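Local coordinates for protein histone acetyltransferase (Trypanosoma brucei brucei, PDB 6IF4) that probably acetylates protein lysines, histones among them, as a MYST-family acetyltransferase, and is represented here by its N-terminal Tudor-knot (presumed Tudor) domain, at residues 12-16 with 17-21; 42-45 with 46-50. One frame throughout, in Å; residues are numbered along the deposited sequence.

Contact 1. Residues 12-16 with 17-21; sequences ATLHE and TFHAA
Thr13 and Phe18 lie side by side on one face of a beta hairpin, the tight connection between strands 9-13 and 18-28 of the SH3-like Tudor-knot sheet. They form a non-hydrogen-bonded antiparallel pair, which brings their CA atoms to 4.3 Å. From its CB the Phe18 side chain leaves on the same face as Thr13, and its chi1 of -93° swings the ring across to the neighbouring strand. CD1 then comes to 3.6 Å from Ala12 C, and the ring edge meets Ala12 N in plane. Further out, CE1 reaches Thr13 CG2 at 3.5 Å. The methyl sits over one ring face, 20° off the normal, a CH-pi contact displaced toward the rim. Arg58 adds a cation-pi contact to this ring.

The next pair, Ala12 with His19, is hydrogen-bonded. Ala12 N donates a hydrogen bond to His19 O, and His19 N donates one to Ala12 O at 2.9 Å. At the turn, Leu14 N to Thr17 O is short at 2.7 Å but bent to 139°, while the return bond from Thr17 N to Leu14 O is weak. His15 and Glu16, both with positive phi and psi, form the two-residue loop, consistent with a type I' turn. On the face opposite Phe18, Leu14 CB touches His19 CD2, and Ala12 CB meets Ala21 CB at 3.9 Å.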
# COMPACT_ATOMS: atom_id res chain seq x y z
N ALA B 12 5.62 -0.59 3.12
CA ALA B 12 4.51 -1.53 3.24
C ALA B 12 5.01 -2.83 3.83
O ALA B 12 6.09 -3.32 3.46
CB ALA B 12 3.85 -1.78 1.89
N THR B 13 4.24 -3.39 4.76
CA THR B 13 4.60 -4.68 5.31
C THR B 13 4.43 -5.77 4.26
O THR B 13 3.54 -5.72 3.40
CB THR B 13 3.76 -5.01 6.54
OG1 THR B 13 2.37 -5.04 6.18
CG2 THR B 13 3.98 -3.98 7.63
N LEU B 14 5.30 -6.77 4.34
CA LEU B 14 5.20 -7.94 3.47
C LEU B 14 5.87 -9.07 4.22
O LEU B 14 7.10 -9.09 4.35
CB LEU B 14 5.89 -7.68 2.13
CG LEU B 14 6.14 -8.89 1.22
CD1 LEU B 14 4.83 -9.52 0.80
CD2 LEU B 14 6.97 -8.49 0.01
N HIS B 15 5.07 -10.00 4.73
CA HIS B 15 5.57 -11.07 5.58
C HIS B 15 6.32 -10.50 6.78
O HIS B 15 7.48 -10.82 7.04
CB HIS B 15 6.42 -12.06 4.78
CG HIS B 15 5.68 -12.68 3.64
ND1 HIS B 15 6.06 -12.52 2.32
CD2 HIS B 15 4.56 -13.45 3.61
CE1 HIS B 15 5.23 -13.18 1.54
NE2 HIS B 15 4.31 -13.75 2.30
N GLU B 16 5.62 -9.62 7.50
CA GLU B 16 6.09 -9.01 8.75
C GLU B 16 7.38 -8.20 8.56
O GLU B 16 8.13 -7.98 9.52
CB GLU B 16 6.28 -10.05 9.85
CG GLU B 16 5.19 -11.12 10.00
CD GLU B 16 5.51 -12.41 9.27
OE1 GLU B 16 6.43 -13.13 9.71
OE2 GLU B 16 4.80 -12.75 8.29
N THR B 17 7.64 -7.71 7.35
CA THR B 17 8.81 -6.87 7.11
C THR B 17 8.41 -5.67 6.26
O THR B 17 7.63 -5.81 5.31
CB THR B 17 9.92 -7.67 6.41
OG1 THR B 17 10.33 -8.75 7.26
CG2 THR B 17 11.13 -6.79 6.15
N PHE B 18 8.94 -4.50 6.61
CA PHE B 18 8.63 -3.28 5.87
C PHE B 18 9.53 -3.18 4.65
O PHE B 18 10.76 -3.29 4.76
CB PHE B 18 8.81 -2.06 6.76
CG PHE B 18 7.56 -1.61 7.44
CD1 PHE B 18 6.48 -1.15 6.70
CD2 PHE B 18 7.45 -1.65 8.82
CE1 PHE B 18 5.32 -0.73 7.33
CE2 PHE B 18 6.29 -1.24 9.46
CZ PHE B 18 5.22 -0.78 8.70
N HIS B 19 8.93 -2.97 3.48
CA HIS B 19 9.65 -2.81 2.23
C HIS B 19 9.22 -1.52 1.55
O HIS B 19 8.05 -1.14 1.63
CB HIS B 19 9.43 -4.00 1.30
CG HIS B 19 10.04 -5.28 1.79
ND1 HIS B 19 11.35 -5.61 1.54
CD2 HIS B 19 9.52 -6.29 2.52
CE1 HIS B 19 11.62 -6.78 2.09
NE2 HIS B 19 10.52 -7.22 2.69
N ALA B 20 10.17 -0.86 0.89
CA ALA B 20 9.83 0.30 0.08
C ALA B 20 8.79 -0.08 -0.97
O ALA B 20 8.88 -1.14 -1.60
CB ALA B 20 11.07 0.87 -0.59
N ALA B 21 7.78 0.77 -1.13
CA ALA B 21 6.68 0.48 -2.04
C ALA B 21 6.12 1.79 -2.58
O ALA B 21 6.52 2.89 -2.18
CB ALA B 21 5.60 -0.35 -1.34

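Contact 2. Residues 42-45 with 46-50; sequences VEQD and SRMDR
Asp45 grips the backbone just ahead of it: Arg47 N donates to Asp45 OD1 at 2.7 Å and a nearly straight 173°, an Asx turn that uses the anti side of the carboxylate. CG stands anti to the backbone N of Asp45, which turns the carboxylate forward over the start of the 3-10 segment 46-48. The same carboxylate is stacked on the Arg47 guanidinium, their planes 9° apart and Asp45 CG 3.2 Å above the centre of the group. The bend of the arginine chain at chi3, -51°, folds it back to this position. Asp45 OD2 lies 3.3 Å from Arg47 NH1, but well out of the guanidinium plane, so the salt bridge is electrostatic and no N-H points at the oxygen.

One step outward, Met48 N donates to Asp45 O at 2.8 Å from above the carbonyl plane, closing the turn over Ser46 and Arg47. A water also donates to Asp45 O, and to Asp49 OD1 at 2.8 Å; that carboxylate oxygen is hydrogen-bonded to His40 ND1 as well. Met48 CG packs 3.6 Å from Gln44 OE1. Beyond it, Arg50 takes Met48 O side-on through NE, at 2.9 Å, and NH2, with the oxygen close to the guanidinium plane, while the Met48 side chain touches Tyr41.

Asp45 thus plays two parts. Directional bonds to OD1 and to the backbone O set the shape of the turn, whereas the stack and charge pairing of its carboxylate with Arg47 add flat packing and would tend to stabilise the ionised form.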
# COMPACT_ATOMS: atom_id res chain seq x y z
N VAL B 42 8.65 -1.88 -4.56
CA VAL B 42 9.55 -1.26 -5.52
C VAL B 42 10.61 -2.23 -6.02
O VAL B 42 11.01 -2.17 -7.19
CB VAL B 42 10.16 -0.01 -4.85
CG1 VAL B 42 11.50 0.27 -5.41
CG2 VAL B 42 9.21 1.17 -5.00
N GLU B 43 11.07 -3.15 -5.18
CA GLU B 43 12.08 -4.12 -5.56
C GLU B 43 11.52 -5.53 -5.60
O GLU B 43 12.23 -6.50 -5.32
CB GLU B 43 13.27 -4.03 -4.60
CG GLU B 43 14.00 -2.70 -4.71
CD GLU B 43 15.44 -2.78 -4.26
OE1 GLU B 43 16.31 -3.05 -5.11
OE2 GLU B 43 15.70 -2.56 -3.05
N GLN B 44 10.24 -5.66 -5.95
CA GLN B 44 9.63 -6.95 -6.21
C GLN B 44 8.87 -6.92 -7.53
O GLN B 44 8.49 -5.86 -8.03
CB GLN B 44 8.69 -7.37 -5.07
CG GLN B 44 9.32 -7.30 -3.69
CD GLN B 44 9.91 -8.62 -3.24
OE1 GLN B 44 9.55 -9.69 -3.75
NE2 GLN B 44 10.85 -8.56 -2.30
N ASP B 45 8.64 -8.11 -8.08
CA ASP B 45 7.83 -8.25 -9.28
C ASP B 45 6.38 -7.85 -9.01
O ASP B 45 5.89 -7.96 -7.89
CB ASP B 45 7.89 -9.69 -9.79
CG ASP B 45 7.21 -9.86 -11.13
OD1 ASP B 45 5.97 -10.03 -11.15
OD2 ASP B 45 7.91 -9.82 -12.16
N SER B 46 5.71 -7.36 -10.06
CA SER B 46 4.28 -7.04 -10.00
C SER B 46 3.46 -8.15 -9.36
O SER B 46 2.42 -7.87 -8.76
CB SER B 46 3.75 -6.75 -11.41
OG SER B 46 4.34 -5.58 -11.94
N ARG B 47 3.88 -9.41 -9.50
CA ARG B 47 3.18 -10.52 -8.87
C ARG B 47 2.97 -10.30 -7.37
O ARG B 47 1.98 -10.79 -6.81
CB ARG B 47 3.90 -11.83 -9.15
CG ARG B 47 3.81 -12.25 -10.61
CD ARG B 47 4.63 -13.49 -10.89
NE ARG B 47 6.00 -13.35 -10.41
CZ ARG B 47 7.05 -13.11 -11.19
NH1 ARG B 47 6.89 -12.99 -12.50
NH2 ARG B 47 8.26 -13.00 -10.65
N MET B 48 3.89 -9.61 -6.72
CA MET B 48 3.80 -9.38 -5.28
C MET B 48 2.85 -8.24 -4.91
O MET B 48 2.63 -8.02 -3.72
CB MET B 48 5.19 -9.11 -4.70
CG MET B 48 6.17 -10.23 -4.96
SD MET B 48 5.67 -11.77 -4.15
CE MET B 48 5.68 -11.27 -2.43
N ASP B 49 2.34 -7.53 -5.90
CA ASP B 49 1.40 -6.43 -5.68
C ASP B 49 0.18 -6.93 -4.90
O ASP B 49 -0.31 -8.02 -5.16
CB ASP B 49 0.94 -5.80 -6.97
CG ASP B 49 2.04 -5.18 -7.79
OD1 ASP B 49 3.15 -5.16 -7.36
OD2 ASP B 49 1.74 -4.70 -8.80
N ARG B 50 -0.32 -6.09 -4.01
CA ARG B 50 -1.50 -6.50 -3.24
C ARG B 50 -2.26 -5.33 -2.65
O ARG B 50 -1.76 -4.27 -2.57
CB ARG B 50 -1.10 -7.40 -2.07
CG ARG B 50 0.02 -6.89 -1.21
CD ARG B 50 0.51 -8.04 -0.34
NE ARG B 50 1.40 -8.81 -1.17
CZ ARG B 50 1.70 -10.08 -1.04
NH1 ARG B 50 1.16 -10.81 -0.10
NH2 ARG B 50 2.56 -10.62 -1.87
O HOH W 1 5.29 -5.95 -5.75

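In the fold
Contacts 1 and 2 are both local turns of one small antiparallel domain, with centres about 11 Å apart. Contact 1 joins two adjacent strands and is partly buried, with Ala12, Leu14 and Ala21 buried and the Thr13-Phe18 side more exposed; main-chain pairing and apolar packing dominate it. Contact 2, in the loop from strand 35-41 to strand 50-53, is a surface feature in which a carboxylate, an arginine and a water replace strand pairing. They meet directly: Leu14 CD1 of contact 1 packs 3.8 Å from Met48 CE of contact 2, and also lies against Arg50. A probable hydrogen bond from Val42 N to Ala20 O, 3.1 Å, ties the start of the loop to strand 18-28.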